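Local coordinates for oxidoreductase, NAD-binding/iron-sulfur cluster-binding protein (PDB 6ZXU) that acts as a catabolic reductive dehalogenase, holding a cobalamin and two iron-sulfur clusters that probably relay electrons for removing halogen from its substrates, at residues A[396-406]-A[482-493]; A[301-311]-A[559-567]. One frame throughout, in Å; residues are numbered along the deposited sequence.

Both contacts contribute residues to the cobalamin pocket but differ in burial. Interaction 1 is buried and largely apolar: the end of strand 394-399 and the loop after it lie on the short helix 486-492, with only two backbone hydrogen bonds at one end. Interaction 2 lies farther out, partly open, where the loop 301-311 wraps the hairpin 559-567 within the iron-sulfur region, and polar bonds carry it. Along the chain, 396-406 and 482-493 fall inside the long loop that interaction 2 closes. The two meet directly: Arg305 forms a salt bridge with Glu401, and Arg310 reaches the carbonyls of Tyr405 and Tyr406.

Interaction 1. Residues A[396-406]-A[482-493]; sequences GICRAEPWMYY and SEVIHNPAILMA
Tyr406 and Ile485 meet at about a right angle, CG1 of Ile485 sitting over one face of the phenol ring, 3.9 Å from its centroid, in a CH-pi contact. Val484 does the same for the preceding tyrosine: its CG1 lies above a face of the Tyr405 ring, but here the two side chains run side by side. Ile485 N donates to Met404 O at 2.8 Å, and Tyr406 N donates to Glu483 O at 3.0 Å, making a single bridge between Tyr405 and Val484. The tyrosines suit their places because each ring packs against an aliphatic branch while its hydroxyl reaches beyond the contact: Tyr405 OH bonds the carbonyl of His420, Tyr406 OH the cobalamin. His486 N bonds the cobalamin too, making this region part of its pocket wall.

Farther along, the packing is apolar. Met404, extended beyond CG (chi2 177°, chi3 176°), carries CE to 3.7 Å from Met492 CG, a reach suited to a long, unbranched side chain. Trp403 brings CZ3 to 3.5 Å from Pro488 CB, while Met404 CG lies over one ring face. A second shell steadies the indole: its NE1 donates to Glu401 OE1 at 2.9 Å, and that carboxylate also pairs with Arg305. Small Cys398 lets the strand come close, its CB 3.8 Å from Met492 CB.

Strand 394-399 is an outermost strand of a four-stranded antiparallel sheet; helix 486-492 packs across a face of this sheet, Ala489 and Ala493 touching Val425 of strand 422-429 and Ile490 reaching strand 514-521.

Interaction 2. Residues A[301-311]-A[559-567]; sequences TLVVRQEIQRV and KVMFNGYEI
Asn563 and Gln309 exchange two hydrogen bonds: Asn563 OD1 accepts from Gln309 N at 2.8 Å, and ND2 returns a nearly straight one to Gln309 O at 2.9 Å, in the amide plane and on a carbonyl lone pair. The side chain swings CG opposite the backbone N (chi1 -171°), carrying the amide from the type I' turn to both backbone polar groups of Gln309. A leucine here would probably leave Gln309 N and O without these mates and free the loop to shift.

Packing is closest along the hairpin. Gly564, at phi 86°, lies where a CB would collide with Glu307 O and Ile308 CG1; its own O accepts from Val304 N at 2.9 Å. Glu566 N donates to Leu302 O at 3.0 Å, while Glu566 OE1 takes Leu302 N at 2.8 Å through its anti lone pair. Leu302 CD2 meets Met561 CE, 3.9 Å away. A water joins Thr301 OG1, Leu302 O and Glu566 O.

The Gln309 side is looser: its side chain is exposed, and a water links OE1 to Asn563 OD1.

Glu566 OE2 forms a salt bridge with Lys559 NZ (3.1 Å), itself bonded to Gln536, and OE1 one with Arg717; these charges steady the carboxylate and probably keep it ionised. Loop backbone groups thus meet main-chain atoms, the Asn563 amide and the Glu566 carboxylate of the hairpin that presents Tyr565, whose OH bonds the cobalamin.

Interaction 1. Residues A[396-406]-A[482-493]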
loop_
_atom_site.group_PDB
_atom_site.type_symbol
_atom_site.label_atom_id
_atom_site.label_comp_id
_atom_site.label_asym_id
_atom_site.label_seq_id
_atom_site.Cartn_x
_atom_site.Cartn_y
_atom_site.Cartn_z
ATOM N N GLY A 396 2.612 7.740 11.845
ATOM C CA GLY A 396 2.087 8.538 12.941
ATOM C C GLY A 396 1.816 7.650 14.137
ATOM O O GLY A 396 1.637 6.470 14.024
ATOM N N ILE A 397 1.653 8.258 15.292
ATOM C CA ILE A 397 1.478 7.589 16.540
ATOM C C ILE A 397 0.389 8.244 17.362
ATOM O O ILE A 397 0.318 9.487 17.418
ATOM C CB ILE A 397 2.821 7.644 17.379
ATOM C CG1 ILE A 397 3.975 7.076 16.546
ATOM C CG2 ILE A 397 2.632 6.849 18.673
ATOM C CD1 ILE A 397 5.332 7.390 17.076
ATOM N N CYS A 398 -0.470 7.450 17.919
ATOM C CA CYS A 398 -1.560 7.907 18.809
ATOM C C CYS A 398 -1.728 6.953 19.972
ATOM O O CYS A 398 -1.226 5.841 19.967
ATOM C CB CYS A 398 -2.888 8.149 18.040
ATOM S SG CYS A 398 -3.710 6.682 17.405
ATOM N N ARG A 399 -2.460 7.384 21.013
ATOM C CA ARG A 399 -2.953 6.424 22.005
ATOM C C ARG A 399 -4.016 5.502 21.436
ATOM O O ARG A 399 -4.937 5.945 20.755
ATOM C CB ARG A 399 -3.549 7.183 23.205
ATOM C CG ARG A 399 -2.452 7.849 23.963
ATOM C CD ARG A 399 -2.811 8.224 25.419
ATOM N NE ARG A 399 -1.542 8.457 26.157
ATOM C CZ ARG A 399 -0.895 7.525 26.878
ATOM N NH1 ARG A 399 -1.389 6.292 27.036
ATOM N NH2 ARG A 399 0.227 7.864 27.504
ATOM N N ALA A 400 -3.911 4.234 21.758
ATOM C CA ALA A 400 -4.889 3.212 21.357
ATOM C C ALA A 400 -6.020 3.218 22.360
ATOM O O ALA A 400 -5.983 2.514 23.366
ATOM C CB ALA A 400 -4.228 1.828 21.299
ATOM N N GLU A 401 -7.024 4.014 22.107
ATOM C CA GLU A 401 -8.109 4.154 23.023
ATOM C C GLU A 401 -9.016 2.953 22.992
ATOM O O GLU A 401 -9.083 2.240 22.002
ATOM C CB GLU A 401 -8.825 5.442 22.766
ATOM C CG GLU A 401 -7.880 6.623 22.800
ATOM C CD GLU A 401 -8.588 7.952 22.622
ATOM O OE1 GLU A 401 -9.620 8.155 23.301
ATOM O OE2 GLU A 401 -8.121 8.806 21.793
ATOM N N PRO A 402 -9.667 2.631 24.111
ATOM C CA PRO A 402 -10.411 1.363 24.162
ATOM C C PRO A 402 -11.483 1.260 23.129
ATOM O O PRO A 402 -11.722 0.162 22.581
ATOM C CB PRO A 402 -11.015 1.320 25.624
ATOM C CG PRO A 402 -10.033 2.180 26.370
ATOM C CD PRO A 402 -9.594 3.277 25.452
ATOM N N TRP A 403 -12.096 2.381 22.787
ATOM C CA TRP A 403 -13.182 2.317 21.829
ATOM C C TRP A 403 -12.659 2.039 20.384
ATOM O O TRP A 403 -13.492 1.924 19.488
ATOM C CB TRP A 403 -14.018 3.626 21.852
ATOM C CG TRP A 403 -13.201 4.872 21.770
ATOM C CD1 TRP A 403 -12.627 5.551 22.805
ATOM C CD2 TRP A 403 -12.842 5.578 20.600
ATOM N NE1 TRP A 403 -11.956 6.644 22.330
ATOM C CE2 TRP A 403 -12.068 6.646 20.972
ATOM C CE3 TRP A 403 -13.093 5.382 19.222
ATOM C CZ2 TRP A 403 -11.579 7.569 20.045
ATOM C CZ3 TRP A 403 -12.627 6.286 18.344
ATOM C CH2 TRP A 403 -11.879 7.372 18.751
ATOM N N MET A 404 -11.340 2.050 20.171
ATOM C CA MET A 404 -10.729 1.751 18.837
ATOM C C MET A 404 -10.570 0.204 18.625
ATOM O O MET A 404 -10.383 -0.247 17.507
ATOM C CB MET A 404 -9.359 2.385 18.717
ATOM C CG MET A 404 -9.361 3.913 18.760
ATOM S SD MET A 404 -7.674 4.500 18.697
ATOM C CE MET A 404 -7.917 6.269 18.630
ATOM N N TYR A 405 -10.684 -0.589 19.702
ATOM C CA TYR A 405 -10.678 -2.025 19.607
ATOM C C TYR A 405 -12.069 -2.526 19.336
ATOM O O TYR A 405 -13.052 -1.990 19.853
ATOM C CB TYR A 405 -10.130 -2.661 20.891
ATOM C CG TYR A 405 -8.678 -2.401 21.210
ATOM C CD1 TYR A 405 -8.264 -1.183 21.719
ATOM C CD2 TYR A 405 -7.738 -3.378 21.041
ATOM C CE1 TYR A 405 -6.940 -0.958 22.044
ATOM C CE2 TYR A 405 -6.407 -3.176 21.378
ATOM C CZ TYR A 405 -6.006 -1.999 21.890
ATOM O OH TYR A 405 -4.713 -1.809 22.230
ATOM N N TYR A 406 -12.184 -3.572 18.550
ATOM C CA TYR A 406 -13.450 -4.272 18.397
ATOM C C TYR A 406 -13.928 -4.846 19.736
ATOM O O TYR A 406 -13.146 -5.088 20.644
ATOM C CB TYR A 406 -13.332 -5.419 17.416
ATOM C CG TYR A 406 -13.133 -5.028 15.968
ATOM C CD1 TYR A 406 -14.189 -4.552 15.226
ATOM C CD2 TYR A 406 -11.900 -5.231 15.339
ATOM C CE1 TYR A 406 -13.977 -4.185 13.900
ATOM C CE2 TYR A 406 -11.691 -4.893 14.041
ATOM C CZ TYR A 406 -12.725 -4.380 13.332
ATOM O OH TYR A 406 -12.550 -4.090 11.985
ATOM N N SER A 482 -7.250 -8.071 12.110
ATOM C CA SER A 482 -7.109 -6.887 12.973
ATOM C C SER A 482 -8.006 -7.031 14.167
ATOM O O SER A 482 -9.172 -7.468 14.037
ATOM C CB SER A 482 -7.527 -5.584 12.261
ATOM O OG SER A 482 -6.623 -5.196 11.259
ATOM N N GLU A 483 -7.550 -6.519 15.290
ATOM C CA GLU A 483 -8.417 -6.325 16.443
ATOM C C GLU A 483 -8.787 -4.858 16.726
ATOM O O GLU A 483 -9.451 -4.569 17.699
ATOM C CB GLU A 483 -7.807 -7.039 17.630
ATOM C CG GLU A 483 -7.947 -8.533 17.382
ATOM C CD GLU A 483 -7.411 -9.450 18.500
ATOM O OE1 GLU A 483 -6.658 -9.016 19.369
ATOM O OE2 GLU A 483 -7.748 -10.642 18.452
ATOM N N VAL A 484 -8.290 -3.909 15.888
ATOM C CA VAL A 484 -8.599 -2.502 16.016
ATOM C C VAL A 484 -9.202 -2.021 14.692
ATOM O O VAL A 484 -8.910 -2.575 13.653
ATOM C CB VAL A 484 -7.405 -1.625 16.375
ATOM C CG1 VAL A 484 -6.781 -2.106 17.658
ATOM C CG2 VAL A 484 -6.361 -1.556 15.284
ATOM N N ILE A 485 -10.076 -1.030 14.785
ATOM C CA ILE A 485 -10.561 -0.304 13.623
ATOM C C ILE A 485 -9.550 0.766 13.266
ATOM O O ILE A 485 -9.216 1.633 14.099
ATOM C CB ILE A 485 -11.909 0.281 13.898
ATOM C CG1 ILE A 485 -12.804 -0.835 14.432
ATOM C CG2 ILE A 485 -12.461 0.950 12.652
ATOM C CD1 ILE A 485 -13.988 -0.305 15.217
ATOM N N HIS A 486 -9.047 0.760 12.041
ATOM C CA HIS A 486 -7.953 1.636 11.700
ATOM C C HIS A 486 -8.363 3.081 11.618
ATOM O O HIS A 486 -7.597 3.943 11.999
ATOM C CB HIS A 486 -7.307 1.261 10.378
ATOM C CG HIS A 486 -6.610 -0.065 10.400
ATOM N ND1 HIS A 486 -5.566 -0.357 9.564
ATOM C CD2 HIS A 486 -6.801 -1.159 11.149
ATOM C CE1 HIS A 486 -5.149 -1.595 9.787
ATOM N NE2 HIS A 486 -5.914 -2.120 10.708
ATOM N N ASN A 487 -9.546 3.355 11.127
ATOM C CA ASN A 487 -9.919 4.745 10.872
ATOM C C ASN A 487 -9.661 5.720 11.993
ATOM O O ASN A 487 -9.064 6.777 11.756
ATOM C CB ASN A 487 -11.374 4.823 10.431
ATOM C CG ASN A 487 -11.595 4.005 9.172
ATOM O OD1 ASN A 487 -11.310 2.811 9.155
ATOM N ND2 ASN A 487 -12.133 4.616 8.185
ATOM N N PRO A 488 -10.175 5.449 13.214
ATOM C CA PRO A 488 -9.994 6.476 14.263
ATOM C C PRO A 488 -8.537 6.660 14.658
ATOM O O PRO A 488 -8.139 7.755 15.008
ATOM C CB PRO A 488 -10.803 5.899 15.404
ATOM C CG PRO A 488 -10.988 4.509 15.159
ATOM C CD PRO A 488 -11.014 4.339 13.674
ATOM N N ALA A 489 -7.725 5.602 14.515
ATOM C CA ALA A 489 -6.288 5.740 14.685
ATOM C C ALA A 489 -5.629 6.586 13.615
ATOM O O ALA A 489 -4.787 7.427 13.925
ATOM C CB ALA A 489 -5.662 4.378 14.778
ATOM N N ILE A 490 -6.026 6.443 12.368
ATOM C CA ILE A 490 -5.542 7.328 11.289
ATOM C C ILE A 490 -5.896 8.791 11.639
ATOM O O ILE A 490 -5.066 9.682 11.493
ATOM C CB ILE A 490 -6.116 6.961 9.912
ATOM C CG1 ILE A 490 -5.680 5.545 9.529
ATOM C CG2 ILE A 490 -5.666 7.928 8.855
ATOM C CD1 ILE A 490 -6.562 4.988 8.417
ATOM N N LEU A 491 -7.120 9.010 12.136
ATOM C CA LEU A 491 -7.554 10.379 12.495
ATOM C C LEU A 491 -6.752 10.930 13.682
ATOM O O LEU A 491 -6.241 12.034 13.595
ATOM C CB LEU A 491 -8.986 10.378 12.845
ATOM C CG LEU A 491 -9.527 11.754 13.144
ATOM C CD1 LEU A 491 -9.689 12.612 11.896
ATOM C CD2 LEU A 491 -10.872 11.603 13.846
ATOM N N MET A 492 -6.668 10.177 14.751
ATOM C CA MET A 492 -5.955 10.628 15.988
ATOM C C MET A 492 -4.449 10.752 15.830
ATOM O O MET A 492 -3.830 11.603 16.429
ATOM C CB MET A 492 -6.248 9.734 17.156
ATOM C CG MET A 492 -7.690 9.814 17.697
ATOM S SD MET A 492 -8.209 11.555 17.952
ATOM C CE MET A 492 -9.918 11.147 17.578
ATOM N N ALA A 493 -3.855 9.962 14.941
ATOM C CA ALA A 493 -2.411 10.059 14.588
ATOM C C ALA A 493 -2.095 11.166 13.635
ATOM O O ALA A 493 -0.936 11.380 13.337
ATOM C CB ALA A 493 -1.925 8.716 14.050
#

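Interaction 2. Residues A[301-311]-A[559-567]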
loop_
_atom_site.group_PDB
_atom_site.type_symbol
_atom_site.label_atom_id
_atom_site.label_comp_id
_atom_site.label_asym_id
_atom_site.label_seq_id
_atom_site.Cartn_x
_atom_site.Cartn_y
_atom_site.Cartn_z
ATOM N N THR A 301 -13.653 17.205 13.142
ATOM C CA THR A 301 -15.000 16.723 13.157
ATOM C C THR A 301 -15.284 16.248 14.573
ATOM O O THR A 301 -14.349 15.795 15.268
ATOM C CB THR A 301 -15.199 15.541 12.144
ATOM O OG1 THR A 301 -14.122 14.561 12.238
ATOM C CG2 THR A 301 -15.255 16.052 10.752
ATOM N N LEU A 302 -16.536 16.295 14.978
ATOM C CA LEU A 302 -16.894 15.944 16.358
ATOM C C LEU A 302 -16.690 14.479 16.726
ATOM O O LEU A 302 -17.084 13.592 15.999
ATOM C CB LEU A 302 -18.342 16.311 16.588
ATOM C CG LEU A 302 -18.911 16.257 17.991
ATOM C CD1 LEU A 302 -18.152 17.153 18.956
ATOM C CD2 LEU A 302 -20.371 16.681 17.862
ATOM N N VAL A 303 -15.977 14.223 17.814
ATOM C CA VAL A 303 -15.794 12.874 18.378
ATOM C C VAL A 303 -16.290 12.946 19.848
ATOM O O VAL A 303 -15.777 13.737 20.673
ATOM C CB VAL A 303 -14.317 12.439 18.330
ATOM C CG1 VAL A 303 -14.105 11.063 18.956
ATOM C CG2 VAL A 303 -13.825 12.456 16.893
ATOM N N VAL A 304 -17.306 12.173 20.147
ATOM C CA VAL A 304 -17.878 12.141 21.534
ATOM C C VAL A 304 -17.559 10.763 22.097
ATOM O O VAL A 304 -18.345 9.833 21.964
ATOM C CB VAL A 304 -19.396 12.392 21.479
ATOM C CG1 VAL A 304 -19.949 12.514 22.920
ATOM C CG2 VAL A 304 -19.708 13.651 20.659
ATOM N N ARG A 305 -16.403 10.651 22.754
ATOM C CA ARG A 305 -15.908 9.357 23.166
ATOM C C ARG A 305 -16.851 8.624 24.102
ATOM O O ARG A 305 -17.013 7.384 24.000
ATOM C CB ARG A 305 -14.584 9.494 23.851
ATOM C CG ARG A 305 -13.466 9.896 22.929
ATOM C CD ARG A 305 -12.278 10.335 23.747
ATOM N NE ARG A 305 -11.133 10.404 22.906
ATOM C CZ ARG A 305 -10.939 11.360 22.009
ATOM N NH1 ARG A 305 -11.833 12.331 21.798
ATOM N NH2 ARG A 305 -9.863 11.284 21.269
ATOM N N GLN A 306 -17.539 9.349 24.997
ATOM C CA GLN A 306 -18.453 8.663 25.912
ATOM C C GLN A 306 -19.660 8.082 25.215
ATOM O O GLN A 306 -20.334 7.250 25.791
ATOM C CB GLN A 306 -18.905 9.581 27.039
ATOM C CG GLN A 306 -17.808 9.855 27.996
ATOM C CD GLN A 306 -18.308 10.732 29.162
ATOM O OE1 GLN A 306 -18.322 11.935 29.059
ATOM N NE2 GLN A 306 -18.822 10.116 30.143
ATOM N N GLU A 307 -19.921 8.455 23.959
ATOM C CA GLU A 307 -21.066 7.927 23.247
ATOM C C GLU A 307 -20.689 6.889 22.149
ATOM O O GLU A 307 -21.547 6.456 21.404
ATOM C CB GLU A 307 -21.838 9.054 22.635
ATOM C CG GLU A 307 -22.431 9.988 23.692
ATOM C CD GLU A 307 -23.223 11.217 23.119
ATOM O OE1 GLU A 307 -23.419 12.285 23.840
ATOM O OE2 GLU A 307 -23.636 11.151 21.910
ATOM N N ILE A 308 -19.416 6.543 22.033
ATOM C CA ILE A 308 -18.993 5.619 20.999
ATOM C C ILE A 308 -19.085 4.178 21.539
ATOM O O ILE A 308 -18.333 3.835 22.411
ATOM C CB ILE A 308 -17.556 5.908 20.515
ATOM C CG1 ILE A 308 -17.431 7.268 19.905
ATOM C CG2 ILE A 308 -17.160 4.851 19.516
ATOM C CD1 ILE A 308 -16.006 7.717 19.612
ATOM N N GLN A 309 -19.949 3.365 20.979
ATOM C CA GLN A 309 -20.018 1.968 21.362
ATOM C C GLN A 309 -19.049 1.144 20.545
ATOM O O GLN A 309 -18.795 1.427 19.369
ATOM C CB GLN A 309 -21.371 1.399 21.145
ATOM C CG GLN A 309 -22.450 1.956 21.984
ATOM C CD GLN A 309 -23.831 1.366 21.539
ATOM O OE1 GLN A 309 -24.782 2.098 21.278
ATOM N NE2 GLN A 309 -23.919 0.062 21.428
ATOM N N ARG A 310 -18.444 0.146 21.184
ATOM C CA ARG A 310 -17.577 -0.827 20.514
ATOM C C ARG A 310 -18.469 -1.866 19.742
ATOM O O ARG A 310 -19.591 -2.143 20.123
ATOM C CB ARG A 310 -16.612 -1.481 21.510
ATOM C CG ARG A 310 -15.535 -0.537 21.971
ATOM C CD ARG A 310 -14.744 -1.084 23.121
ATOM N NE ARG A 310 -14.004 -2.282 22.741
ATOM C CZ ARG A 310 -13.310 -3.021 23.574
ATOM N NH1 ARG A 310 -13.312 -2.736 24.844
ATOM N NH2 ARG A 310 -12.708 -4.108 23.170
ATOM N N VAL A 311 -17.954 -2.309 18.603
ATOM C CA VAL A 311 -18.666 -3.061 17.571
ATOM C C VAL A 311 -18.058 -4.467 17.513
ATOM O O VAL A 311 -16.794 -4.618 17.631
ATOM C CB VAL A 311 -18.454 -2.358 16.167
ATOM C CG1 VAL A 311 -19.282 -3.035 15.124
ATOM C CG2 VAL A 311 -18.835 -0.881 16.303
ATOM N N LYS A 559 -22.905 15.881 6.612
ATOM C CA LYS A 559 -22.429 14.979 7.628
ATOM C C LYS A 559 -23.557 14.701 8.640
ATOM O O LYS A 559 -24.438 15.524 8.859
ATOM C CB LYS A 559 -21.216 15.534 8.332
ATOM C CG LYS A 559 -19.947 15.463 7.500
ATOM C CD LYS A 559 -18.777 16.182 8.162
ATOM C CE LYS A 559 -18.853 17.658 7.845
ATOM N NZ LYS A 559 -17.796 18.386 8.575
ATOM N N VAL A 560 -23.523 13.526 9.244
ATOM C CA VAL A 560 -24.445 13.076 10.259
ATOM C C VAL A 560 -23.644 12.571 11.477
ATOM O O VAL A 560 -22.423 12.328 11.407
ATOM C CB VAL A 560 -25.383 11.939 9.771
ATOM C CG1 VAL A 560 -26.285 12.429 8.654
ATOM C CG2 VAL A 560 -24.632 10.702 9.285
ATOM N N MET A 561 -24.351 12.426 12.588
ATOM C CA MET A 561 -23.778 11.720 13.735
ATOM C C MET A 561 -24.033 10.232 13.536
ATOM O O MET A 561 -25.118 9.829 13.110
ATOM C CB MET A 561 -24.469 12.221 15.060
ATOM C CG MET A 561 -24.191 13.666 15.432
ATOM S SD MET A 561 -22.463 14.152 15.382
ATOM C CE MET A 561 -21.801 13.198 16.736
ATOM N N PHE A 562 -23.051 9.447 13.901
ATOM C CA PHE A 562 -23.086 7.998 13.754
ATOM C C PHE A 562 -22.245 7.453 14.900
ATOM O O PHE A 562 -21.078 7.733 14.959
ATOM C CB PHE A 562 -22.452 7.611 12.360
ATOM C CG PHE A 562 -22.333 6.138 12.100
ATOM C CD1 PHE A 562 -21.186 5.412 12.452
ATOM C CD2 PHE A 562 -23.374 5.450 11.519
ATOM C CE1 PHE A 562 -21.136 4.075 12.274
ATOM C CE2 PHE A 562 -23.321 4.089 11.349
ATOM C CZ PHE A 562 -22.173 3.405 11.703
ATOM N N ASN A 563 -22.869 6.678 15.802
ATOM C CA ASN A 563 -22.197 5.974 16.886
ATOM C C ASN A 563 -21.259 6.901 17.596
ATOM O O ASN A 563 -20.114 6.544 17.902
ATOM C CB ASN A 563 -21.451 4.739 16.394
ATOM C CG ASN A 563 -20.915 3.854 17.543
ATOM O OD1 ASN A 563 -21.437 3.866 18.651
ATOM N ND2 ASN A 563 -19.931 3.097 17.262
ATOM N N GLY A 564 -21.748 8.121 17.924
ATOM C CA GLY A 564 -20.957 9.050 18.691
ATOM C C GLY A 564 -19.996 9.966 18.006
ATOM O O GLY A 564 -19.265 10.681 18.650
ATOM N N TYR A 565 -19.894 9.917 16.669
ATOM C CA TYR A 565 -18.996 10.796 15.938
ATOM C C TYR A 565 -19.633 11.305 14.661
ATOM O O TYR A 565 -20.472 10.701 14.097
ATOM C CB TYR A 565 -17.619 10.137 15.661
ATOM C CG TYR A 565 -17.730 8.764 15.013
ATOM C CD1 TYR A 565 -17.820 7.615 15.771
ATOM C CD2 TYR A 565 -17.740 8.649 13.693
ATOM C CE1 TYR A 565 -17.980 6.385 15.196
ATOM C CE2 TYR A 565 -17.851 7.443 13.085
ATOM C CZ TYR A 565 -17.951 6.308 13.824
ATOM O OH TYR A 565 -18.071 5.100 13.214
ATOM N N GLU A 566 -19.118 12.431 14.198
ATOM C CA GLU A 566 -19.565 13.121 13.013
ATOM C C GLU A 566 -18.811 12.518 11.782
ATOM O O GLU A 566 -17.572 12.392 11.773
ATOM C CB GLU A 566 -19.202 14.606 13.137
ATOM C CG GLU A 566 -19.480 15.469 11.920
ATOM C CD GLU A 566 -19.033 16.944 12.094
ATOM O OE1 GLU A 566 -18.275 17.305 13.067
ATOM O OE2 GLU A 566 -19.398 17.731 11.179
ATOM N N ILE A 567 -19.558 12.223 10.735
ATOM C CA ILE A 567 -19.013 11.546 9.580
ATOM C C ILE A 567 -19.956 11.744 8.391
ATOM O O ILE A 567 -21.132 12.017 8.561
ATOM C CB ILE A 567 -18.831 10.045 9.944
ATOM C CG1 ILE A 567 -17.808 9.420 8.990
ATOM C CG2 ILE A 567 -20.151 9.313 10.024
ATOM C CD1 ILE A 567 -17.163 8.183 9.484
HETATM O O HOH W 1 -15.431 12.638 13.486
HETATM O O HOH W 2 -24.351 3.604 19.353
#